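Local structure of ureidoglycolate hydrolase (4PXC) at residues Val70-Gly75 with Leu133-Glu138; Glu206-Gln211 with Ala376-Leu381; Ala230-Lys235 with Ile304-Ile309. The protein hydrolyses (S)-ureidoglycolate to glyoxylate, ammonium and carbon dioxide in purine breakdown, using two manganese ions per subunit of a homodimer. The protein carries 1 engineered substitution. One frame throughout, in Å; residues are numbered along the deposited sequence.

Contact 1: Val70-Gly75 with Leu133-Glu138. Engineered in segment 133-138: A137 (natural residue Glu). With MN (manganese (II) ion), chain D; HGY ((2S)-amino(hydroxy)ethanoic acid), chain E.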
loop_
_atom_site.group_PDB
_atom_site.type_symbol
_atom_site.label_atom_id
_atom_site.label_comp_id
_atom_site.label_asym_id
_atom_site.label_seq_id
_atom_site.Cartn_x
_atom_site.Cartn_y
_atom_site.Cartn_z
ATOM N N VAL A 70 2.585 -22.877 19.431
ATOM C CA VAL A 70 2.484 -21.610 18.693
ATOM C C VAL A 70 3.168 -20.447 19.409
ATOM O O VAL A 70 3.138 -19.319 18.930
ATOM C CB VAL A 70 1.015 -21.208 18.391
ATOM C CG1 VAL A 70 0.376 -22.203 17.425
ATOM C CG2 VAL A 70 0.204 -21.074 19.689
ATOM N N GLY A 71 3.771 -20.710 20.558
ATOM C CA GLY A 71 4.508 -19.655 21.233
ATOM C C GLY A 71 3.754 -18.859 22.289
ATOM O O GLY A 71 4.225 -17.803 22.716
ATOM N N ASN A 72 2.579 -19.327 22.707
ATOM C CA ASN A 72 2.056 -18.848 23.982
ATOM C C ASN A 72 3.099 -19.225 25.032
ATOM O O ASN A 72 3.658 -20.331 24.994
ATOM C CB ASN A 72 0.703 -19.477 24.328
ATOM C CG ASN A 72 -0.396 -19.107 23.339
ATOM O OD1 ASN A 72 -0.538 -17.948 22.942
ATOM N ND2 ASN A 72 -1.180 -20.096 22.935
ATOM N N ILE A 73 3.379 -18.298 25.942
ATOM C CA ILE A 73 4.428 -18.465 26.937
ATOM C C ILE A 73 3.806 -18.462 28.329
ATOM O O ILE A 73 2.970 -17.605 28.639
ATOM C CB ILE A 73 5.455 -17.319 26.805
ATOM C CG1 ILE A 73 6.204 -17.451 25.470
ATOM C CG2 ILE A 73 6.412 -17.309 27.981
ATOM C CD1 ILE A 73 7.119 -16.274 25.111
ATOM N N PHE A 74 4.188 -19.431 29.158
ATOM C CA PHE A 74 3.569 -19.610 30.470
ATOM C C PHE A 74 4.609 -19.521 31.577
ATOM O O PHE A 74 5.679 -20.125 31.474
ATOM C CB PHE A 74 2.858 -20.975 30.542
ATOM C CG PHE A 74 1.813 -21.173 29.470
ATOM C CD1 PHE A 74 2.170 -21.603 28.202
ATOM C CD2 PHE A 74 0.477 -20.920 29.730
ATOM C CE1 PHE A 74 1.215 -21.774 27.211
ATOM C CE2 PHE A 74 -0.485 -21.088 28.737
ATOM C CZ PHE A 74 -0.114 -21.510 27.482
ATOM N N GLY A 75 4.298 -18.770 32.631
ATOM C CA GLY A 75 5.178 -18.674 33.789
ATOM C C GLY A 75 4.422 -18.981 35.075
ATOM O O GLY A 75 3.572 -18.192 35.507
ATOM N N LEU A 133 1.848 -15.037 28.527
ATOM C CA LEU A 133 2.119 -14.146 27.412
ATOM C C LEU A 133 1.474 -14.793 26.202
ATOM O O LEU A 133 1.950 -15.816 25.703
ATOM C CB LEU A 133 3.622 -13.959 27.207
ATOM C CG LEU A 133 4.119 -13.316 25.912
ATOM C CD1 LEU A 133 3.411 -12.001 25.631
ATOM C CD2 LEU A 133 5.613 -13.080 26.060
ATOM N N PHE A 134 0.362 -14.227 25.752
ATOM C CA PHE A 134 -0.303 -14.736 24.559
ATOM C C PHE A 134 0.565 -14.473 23.350
ATOM O O PHE A 134 1.200 -13.418 23.251
ATOM C CB PHE A 134 -1.691 -14.116 24.419
ATOM C CG PHE A 134 -2.612 -14.513 25.528
ATOM C CD1 PHE A 134 -3.304 -15.715 25.468
ATOM C CD2 PHE A 134 -2.752 -13.713 26.656
ATOM C CE1 PHE A 134 -4.139 -16.106 26.509
ATOM C CE2 PHE A 134 -3.590 -14.091 27.700
ATOM C CZ PHE A 134 -4.285 -15.298 27.628
ATOM N N THR A 135 0.615 -15.432 22.427
ATOM C CA THR A 135 1.614 -15.359 21.363
ATOM C C THR A 135 1.401 -14.141 20.455
ATOM O O THR A 135 2.352 -13.610 19.870
ATOM C CB THR A 135 1.676 -16.676 20.537
ATOM O OG1 THR A 135 2.910 -16.732 19.809
ATOM C CG2 THR A 135 0.486 -16.781 19.576
ATOM N N SER A 136 0.156 -13.679 20.379
ATOM C CA SER A 136 -0.203 -12.505 19.583
ATOM C C SER A 136 -1.687 -12.226 19.778
ATOM O O SER A 136 -2.493 -13.156 19.770
ATOM C CB SER A 136 0.062 -12.763 18.095
ATOM O OG SER A 136 -0.631 -11.828 17.277
ATOM N N ALA A 137 -2.051 -10.960 19.973
ATOM C CA ALA A 137 -3.458 -10.571 20.022
ATOM C C ALA A 137 -3.879 -9.743 18.802
ATOM O O ALA A 137 -5.062 -9.721 18.440
ATOM C CB ALA A 137 -3.757 -9.801 21.305
ATOM N N GLU A 138 -2.923 -9.057 18.181
ATOM C CA GLU A 138 -3.224 -8.191 17.035
ATOM C C GLU A 138 -3.288 -8.965 15.721
ATOM O O GLU A 138 -2.565 -9.955 15.536
ATOM C CB GLU A 138 -2.201 -7.062 16.916
ATOM C CG GLU A 138 -1.992 -6.295 18.218
ATOM C CD GLU A 138 -3.155 -5.395 18.568
ATOM O OE1 GLU A 138 -4.238 -5.473 17.923
ATOM O OE2 GLU A 138 -2.959 -4.582 19.499
HETATM MN MN MN D . -4.548 -3.354 20.598
HETATM O OXT HGY E . -8.407 -3.884 18.106
HETATM C C HGY E . -8.436 -4.302 19.303
HETATM O O HGY E . -9.514 -4.330 19.969
HETATM C CA HGY E . -7.159 -4.703 19.975
HETATM O OB HGY E . -6.072 -4.586 19.132
HETATM N N HGY E . -7.179 -5.978 20.634
HETATM O O HOH W 1 -4.735 -5.618 21.456
HETATM O O HOH W 2 -6.588 -2.882 21.711
#

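Contact 2: Glu206-Gln211 with Ala376-Leu381. With MN (manganese (II) ion), chain C; HGY ((2S)-amino(hydroxy)ethanoic acid), chain E.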
loop_
_atom_site.group_PDB
_atom_site.type_symbol
_atom_site.label_atom_id
_atom_site.label_comp_id
_atom_site.label_asym_id
_atom_site.label_seq_id
_atom_site.Cartn_x
_atom_site.Cartn_y
_atom_site.Cartn_z
ATOM N N GLU A 206 -7.189 -10.237 33.199
ATOM C CA GLU A 206 -6.288 -9.460 32.358
ATOM C C GLU A 206 -6.321 -8.007 32.789
ATOM O O GLU A 206 -7.389 -7.389 32.811
ATOM C CB GLU A 206 -6.686 -9.577 30.872
ATOM C CG GLU A 206 -5.803 -8.759 29.922
ATOM C CD GLU A 206 -6.044 -9.089 28.452
ATOM O OE1 GLU A 206 -7.058 -9.765 28.151
ATOM O OE2 GLU A 206 -5.226 -8.677 27.590
ATOM N N LEU A 207 -5.154 -7.480 33.160
ATOM C CA LEU A 207 -4.961 -6.061 33.426
ATOM C C LEU A 207 -4.643 -5.378 32.100
ATOM O O LEU A 207 -3.823 -5.875 31.326
ATOM C CB LEU A 207 -3.788 -5.887 34.404
ATOM C CG LEU A 207 -3.217 -4.474 34.573
ATOM C CD1 LEU A 207 -4.218 -3.538 35.247
ATOM C CD2 LEU A 207 -1.912 -4.531 35.370
ATOM N N HIS A 208 -5.297 -4.252 31.829
ATOM C CA HIS A 208 -5.135 -3.593 30.545
ATOM C C HIS A 208 -5.457 -2.107 30.681
ATOM O O HIS A 208 -6.297 -1.724 31.504
ATOM C CB HIS A 208 -6.086 -4.253 29.532
ATOM C CG HIS A 208 -5.661 -4.066 28.100
ATOM N ND1 HIS A 208 -5.768 -2.865 27.452
ATOM C CD2 HIS A 208 -5.141 -4.942 27.220
ATOM C CE1 HIS A 208 -5.320 -2.995 26.210
ATOM N NE2 HIS A 208 -4.926 -4.254 26.049
ATOM N N ILE A 209 -4.785 -1.258 29.905
ATOM C CA ILE A 209 -5.181 0.144 29.872
ATOM C C ILE A 209 -6.599 0.227 29.319
ATOM O O ILE A 209 -7.000 -0.643 28.547
ATOM C CB ILE A 209 -4.225 1.024 29.018
ATOM C CG1 ILE A 209 -4.165 0.533 27.568
ATOM C CG2 ILE A 209 -2.829 1.066 29.651
ATOM C CD1 ILE A 209 -3.423 1.505 26.657
ATOM N N GLU A 210 -7.357 1.251 29.727
ATOM C CA GLU A 210 -8.776 1.361 29.362
ATOM C C GLU A 210 -9.002 1.449 27.858
ATOM O O GLU A 210 -9.959 0.864 27.346
ATOM C CB GLU A 210 -9.419 2.600 30.012
ATOM C CG GLU A 210 -10.911 2.765 29.664
ATOM C CD GLU A 210 -11.500 4.096 30.126
ATOM O OE1 GLU A 210 -11.032 4.647 31.148
ATOM O OE2 GLU A 210 -12.434 4.598 29.450
ATOM N N GLN A 211 -8.125 2.192 27.174
ATOM C CA GLN A 211 -8.299 2.547 25.763
ATOM C C GLN A 211 -9.565 3.370 25.587
ATOM O O GLN A 211 -10.224 3.310 24.550
ATOM C CB GLN A 211 -8.271 1.314 24.848
ATOM C CG GLN A 211 -6.993 0.503 25.046
ATOM C CD GLN A 211 -6.955 -0.778 24.239
ATOM O OE1 GLN A 211 -7.761 -1.687 24.450
ATOM N NE2 GLN A 211 -6.010 -0.859 23.313
ATOM N N ALA A 376 -12.748 -2.337 23.053
ATOM C CA ALA A 376 -11.741 -3.158 22.388
ATOM C C ALA A 376 -11.994 -4.609 22.730
ATOM O O ALA A 376 -12.677 -4.905 23.726
ATOM C CB ALA A 376 -10.348 -2.757 22.846
ATOM N N TYR A 377 -11.456 -5.517 21.915
ATOM C CA TYR A 377 -11.456 -6.938 22.267
ATOM C C TYR A 377 -10.097 -7.272 22.850
ATOM O O TYR A 377 -9.143 -6.498 22.697
ATOM C CB TYR A 377 -11.781 -7.855 21.052
ATOM C CG TYR A 377 -10.881 -7.657 19.848
ATOM C CD1 TYR A 377 -11.353 -7.021 18.704
ATOM C CD2 TYR A 377 -9.556 -8.101 19.855
ATOM C CE1 TYR A 377 -10.534 -6.826 17.602
ATOM C CE2 TYR A 377 -8.724 -7.909 18.757
ATOM C CZ TYR A 377 -9.219 -7.276 17.637
ATOM O OH TYR A 377 -8.396 -7.085 16.547
ATOM N N HIS A 378 -10.010 -8.419 23.516
ATOM C CA HIS A 378 -8.807 -8.802 24.257
ATOM C C HIS A 378 -8.720 -10.305 24.269
ATOM O O HIS A 378 -9.700 -10.977 23.988
ATOM C CB HIS A 378 -8.924 -8.333 25.718
ATOM C CG HIS A 378 -9.059 -6.850 25.865
ATOM N ND1 HIS A 378 -7.979 -5.998 25.783
ATOM C CD2 HIS A 378 -10.143 -6.073 26.085
ATOM C CE1 HIS A 378 -8.397 -4.751 25.942
ATOM N NE2 HIS A 378 -9.710 -4.773 26.132
ATOM N N ASP A 379 -7.565 -10.847 24.637
ATOM C CA ASP A 379 -7.472 -12.291 24.835
ATOM C C ASP A 379 -8.506 -12.805 25.851
ATOM O O ASP A 379 -8.946 -13.957 25.770
ATOM C CB ASP A 379 -6.054 -12.664 25.263
ATOM C CG ASP A 379 -5.049 -12.447 24.149
ATOM O OD1 ASP A 379 -5.165 -13.154 23.123
ATOM O OD2 ASP A 379 -4.157 -11.582 24.286
ATOM N N SER A 380 -8.893 -11.942 26.788
ATOM C CA SER A 380 -9.938 -12.253 27.766
ATOM C C SER A 380 -11.227 -12.708 27.101
ATOM O O SER A 380 -11.973 -13.514 27.656
ATOM C CB SER A 380 -10.241 -11.024 28.612
ATOM O OG SER A 380 -9.153 -10.747 29.482
ATOM N N LEU A 381 -11.507 -12.169 25.920
ATOM C CA LEU A 381 -12.717 -12.542 25.195
ATOM C C LEU A 381 -12.761 -14.053 24.964
ATOM O O LEU A 381 -13.804 -14.696 25.117
ATOM C CB LEU A 381 -12.798 -11.782 23.858
ATOM C CG LEU A 381 -13.975 -12.127 22.947
ATOM C CD1 LEU A 381 -15.295 -11.876 23.663
ATOM C CD2 LEU A 381 -13.876 -11.315 21.645
HETATM MN MN MN C . -4.448 -4.995 23.933
HETATM O OXT HGY E . -8.407 -3.884 18.106
HETATM C C HGY E . -8.436 -4.302 19.303
HETATM O O HGY E . -9.514 -4.330 19.969
HETATM C CA HGY E . -7.159 -4.703 19.975
HETATM O OB HGY E . -6.072 -4.586 19.132
HETATM N N HGY E . -7.179 -5.978 20.634
HETATM O O HOH W 3 -5.287 -9.306 25.000
HETATM O O HOH W 4 -12.041 -0.666 25.391
HETATM O O HOH W 5 -9.703 -1.806 26.315
HETATM O O HOH W 6 -6.952 -4.172 23.254
HETATM O O HOH W 7 -5.762 -6.861 24.414
HETATM O O HOH W 1 -4.735 -5.618 21.456
#

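Contact 3: Ala230-Lys235 with Ile304-Ile309. With HGY ((2S)-amino(hydroxy)ethanoic acid), chain E.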
loop_
_atom_site.group_PDB
_atom_site.type_symbol
_atom_site.label_atom_id
_atom_site.label_comp_id
_atom_site.label_asym_id
_atom_site.label_seq_id
_atom_site.Cartn_x
_atom_site.Cartn_y
_atom_site.Cartn_z
ATOM N N ALA A 230 -18.755 -7.146 20.958
ATOM C CA ALA A 230 -18.658 -8.203 19.948
ATOM C C ALA A 230 -17.926 -7.715 18.694
ATOM O O ALA A 230 -18.379 -6.785 18.039
ATOM C CB ALA A 230 -20.049 -8.699 19.583
ATOM N N PRO A 231 -16.798 -8.354 18.356
ATOM C CA PRO A 231 -15.983 -7.870 17.240
ATOM C C PRO A 231 -16.123 -8.720 15.983
ATOM O O PRO A 231 -16.276 -9.946 16.053
ATOM C CB PRO A 231 -14.559 -8.011 17.791
ATOM C CG PRO A 231 -14.647 -9.277 18.625
ATOM C CD PRO A 231 -16.056 -9.315 19.197
ATOM N N ALA A 232 -16.063 -8.054 14.839
ATOM C CA ALA A 232 -16.037 -8.725 13.552
ATOM C C ALA A 232 -15.052 -8.035 12.613
ATOM O O ALA A 232 -14.753 -6.843 12.768
ATOM C CB ALA A 232 -17.427 -8.736 12.933
ATOM N N SER A 233 -14.536 -8.781 11.644
ATOM C CA SER A 233 -13.712 -8.164 10.606
ATOM C C SER A 233 -14.044 -8.767 9.250
ATOM O O SER A 233 -14.379 -9.959 9.143
ATOM C CB SER A 233 -12.220 -8.284 10.927
ATOM O OG SER A 233 -11.772 -9.615 10.772
ATOM N N LEU A 234 -13.967 -7.931 8.217
ATOM C CA LEU A 234 -14.337 -8.341 6.873
ATOM C C LEU A 234 -13.190 -8.048 5.925
ATOM O O LEU A 234 -12.462 -7.069 6.099
ATOM C CB LEU A 234 -15.560 -7.553 6.405
ATOM C CG LEU A 234 -16.724 -7.447 7.392
ATOM C CD1 LEU A 234 -17.788 -6.501 6.856
ATOM C CD2 LEU A 234 -17.305 -8.825 7.644
ATOM N N LYS A 235 -13.037 -8.899 4.918
ATOM C CA LYS A 235 -12.036 -8.684 3.883
ATOM C C LYS A 235 -12.799 -8.616 2.562
ATOM O O LYS A 235 -13.572 -9.525 2.237
ATOM C CB LYS A 235 -11.034 -9.840 3.887
ATOM C CG LYS A 235 -9.830 -9.633 2.999
ATOM C CD LYS A 235 -9.243 -10.974 2.580
ATOM C CE LYS A 235 -7.953 -11.298 3.323
ATOM N NZ LYS A 235 -7.439 -12.670 3.000
ATOM N N ILE A 304 -12.166 -4.304 6.895
ATOM C CA ILE A 304 -13.178 -3.537 7.595
ATOM C C ILE A 304 -13.363 -4.093 8.992
ATOM O O ILE A 304 -13.555 -5.294 9.154
ATOM C CB ILE A 304 -14.519 -3.653 6.849
ATOM C CG1 ILE A 304 -14.375 -3.119 5.420
ATOM C CG2 ILE A 304 -15.624 -2.912 7.599
ATOM C CD1 ILE A 304 -15.600 -3.370 4.539
ATOM N N ASP A 305 -13.287 -3.217 9.991
ATOM C CA ASP A 305 -13.480 -3.593 11.392
ATOM C C ASP A 305 -14.837 -3.033 11.818
ATOM O O ASP A 305 -15.136 -1.877 11.542
ATOM C CB ASP A 305 -12.355 -2.973 12.234
ATOM C CG ASP A 305 -12.478 -3.296 13.718
ATOM O OD1 ASP A 305 -13.392 -2.751 14.386
ATOM O OD2 ASP A 305 -11.648 -4.071 14.225
ATOM N N THR A 306 -15.680 -3.844 12.451
ATOM C CA THR A 306 -16.950 -3.325 12.971
ATOM C C THR A 306 -17.361 -4.071 14.230
ATOM O O THR A 306 -17.140 -5.279 14.348
ATOM C CB THR A 306 -18.103 -3.357 11.917
ATOM O OG1 THR A 306 -19.205 -2.570 12.392
ATOM C CG2 THR A 306 -18.578 -4.776 11.663
ATOM N N ARG A 307 -17.905 -3.337 15.199
ATOM C CA ARG A 307 -18.186 -3.905 16.516
ATOM C C ARG A 307 -19.406 -3.235 17.121
ATOM O O ARG A 307 -19.803 -2.150 16.694
ATOM C CB ARG A 307 -16.999 -3.685 17.479
ATOM C CG ARG A 307 -15.625 -3.957 16.876
ATOM C CD ARG A 307 -14.500 -3.547 17.804
ATOM N NE ARG A 307 -13.229 -3.441 17.077
ATOM C CZ ARG A 307 -12.034 -3.536 17.657
ATOM N NH1 ARG A 307 -11.954 -3.739 18.966
ATOM N NH2 ARG A 307 -10.924 -3.428 16.937
ATOM N N ASP A 308 -19.994 -3.891 18.119
ATOM C CA ASP A 308 -21.021 -3.268 18.951
ATOM C C ASP A 308 -21.101 -4.121 20.211
ATOM O O ASP A 308 -20.791 -5.320 20.166
ATOM C CB ASP A 308 -22.369 -3.226 18.215
ATOM C CG ASP A 308 -23.379 -2.270 18.866
ATOM O OD1 ASP A 308 -23.342 -2.089 20.104
ATOM O OD2 ASP A 308 -24.221 -1.686 18.139
ATOM N N ILE A 309 -21.482 -3.520 21.334
ATOM C CA ILE A 309 -21.746 -4.311 22.537
ATOM C C ILE A 309 -22.931 -5.239 22.276
ATOM O O ILE A 309 -23.008 -6.350 22.824
ATOM C CB ILE A 309 -22.011 -3.416 23.779
ATOM C CG1 ILE A 309 -22.235 -4.271 25.041
ATOM C CG2 ILE A 309 -23.207 -2.496 23.543
ATOM C CD1 ILE A 309 -21.161 -5.335 25.275
HETATM O OXT HGY E . -8.407 -3.884 18.106
HETATM C C HGY E . -8.436 -4.302 19.303
HETATM O O HGY E . -9.514 -4.330 19.969
HETATM C CA HGY E . -7.159 -4.703 19.975
HETATM O OB HGY E . -6.072 -4.586 19.132
HETATM N N HGY E . -7.179 -5.978 20.634
HETATM O O HOH W 8 -13.356 -6.132 15.070
#

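Contact 1: Val70-Gly75 with Leu133-Glu138
N72 and T135 meet with their side chains crossing at about a right angle, each reaching a backbone atom of the other segment. The amide oxygen OD1 of N72 accepts a hydrogen bond from T135 N at 2.8 Å, with the N-H lying in the carbonyl plane of the amide; a chi1 of -64°, which sets CG beside the backbone N of N72, turns the amide toward that N-H. In the other direction T135 OG1 donates to V70 O at 2.7 Å, tilted somewhat from the carbonyl plane. Its hydroxyl stands anti to the backbone N (chi1 -162°), pointing back at the turn where G71 has positive phi. I73 and L133 are arranged differently: they form an antiparallel hydrogen-bonded pair, with I73 N to L133 O at 2.9 Å and L133 N to I73 O at 2.8 Å. Their side chains run side by side on the same face of the sheet, and CD1 of I73 touches CD2 of L133 at 3.7 Å, against helix 45-60. R51 of that helix also binds T135 OG1 and G71 O. From T135 the chain runs on past the engineered A137, Glu in the natural protein, to E138, whose OE2 binds a manganese ion at 2.3 Å together with D103 and H402. The buried amide of N72 and hydroxyl of T135 each find partners, OD1 on T135 N, ND2 on D68, OG1 on V70 O and R51, an arrangement consistent with a well-held start for the segment that carries E138 to the metal.

Contact 2: Glu206-Gln211 with Ala376-Leu381
The imidazole of H208 carries H378 over one face, CE1 of H378 lying 3.3 Å above the plane and over its centre. This is a T-shaped pair in which H378 presents its edge, the centroids 4.3 Å apart and the planes at 66°. ND1 of H208 donates to I209 O in the ring plane at 2.8 Å, and NE2 binds at 2.3 Å the catalytic ion of the dinuclear manganese site, completed on the protein side by H92 and D103. A water at the edge of the H378 ring bridges NE2 to Q211 OE1, while another links ND1 of H378 to the metal; H208, Q211, Y377 and H378 all belong to the substrate site. The Y377 ring has the bound hydroxyglycine over one face, its carboxylate oxygen O above the centre, and the backbone N and O of Y377 hydrogen-bond to the same ligand. Farther along, E206 extends from its strand to S380 of helix 379-383. S380 OG meets the anti lone pair of E206 OE1 at 2.7 Å, and S380 N reaches OE1 at 3.2 Å, nearly in line with the C-O bond. OE2 is bound by S91, and a water donating to both OE2 and D379 OD2 bridges the two acids. Both carboxylate oxygens thus have partners, and the helix following H378 is tied to the strand bearing the metal ligand H208.

Contact 3: Ala230-Lys235 with Ile304-Ile309
R307 lays CG against CA of P231 at 3.9 Å, then carries its guanidinium on to the bound hydroxyglycine. NH1 donates to ligand atom O at 2.7 Å and NH2 to OXT at 2.8 Å, so two nitrogens clasp the two carboxylate oxygens. CG lies beside the backbone N (chi1 -44°) and the chain is extended as far as NE, which gives the group its reach. D305, two residues earlier on the same face of the strand, fixes the guanidinium from another edge: R307 NE meets the syn lone pair of D305 OD1 at 2.8 Å, and NH2 also bonds OD2, tilted from both the carboxylate and the guanidinium planes. A water joins D305 OD2 to A232 O across the strand pair. Strands 222-239 and 295-308 run antiparallel here, within the region involved in dimerization, so a substrate-binding arginine stands on the sheet of the dimerization domain characteristic of M20 amidohydrolases. Hydrogen-bonded pairs A230-D308, A232-T306 and L234-I304 alternate with non-hydrogen-bonded P231-R307 and S233-D305. L234 N to I304 O measures 2.8 Å, whereas D308 N to A230 O is weak. The face bearing A230, A232 and T306 turns to helix 311-332; on it L234 and I304 meet through their CB atoms at 4.1 Å. On the face of P231 and R307, Y377 packs against both, and N294 of the second subunit touches D305 and also bonds the ligand.

Followed from the N terminus, the chain first closes contact 1, bringing 133-138 back to 70-75 after strand 86-96 and helix 105-120 in the metal-binding part of the fold. Contact 2 opens only later, at 206-211, and its long loop returns at 376-381, joining strand 201-209 to helix 379-383; contact 3 opens and closes wholly within that loop, pairing strands 222-239 and 295-308 in the dimerization region. No pair of loops crosses. Contacts 1 and 2 touch where F134 packs on D379, and contacts 2 and 3 where Y377 lies against R307 and P231. Contacts 1 and 3 stay about 7 Å apart at their nearest atoms, yet all three reach the same bound hydroxyglycine.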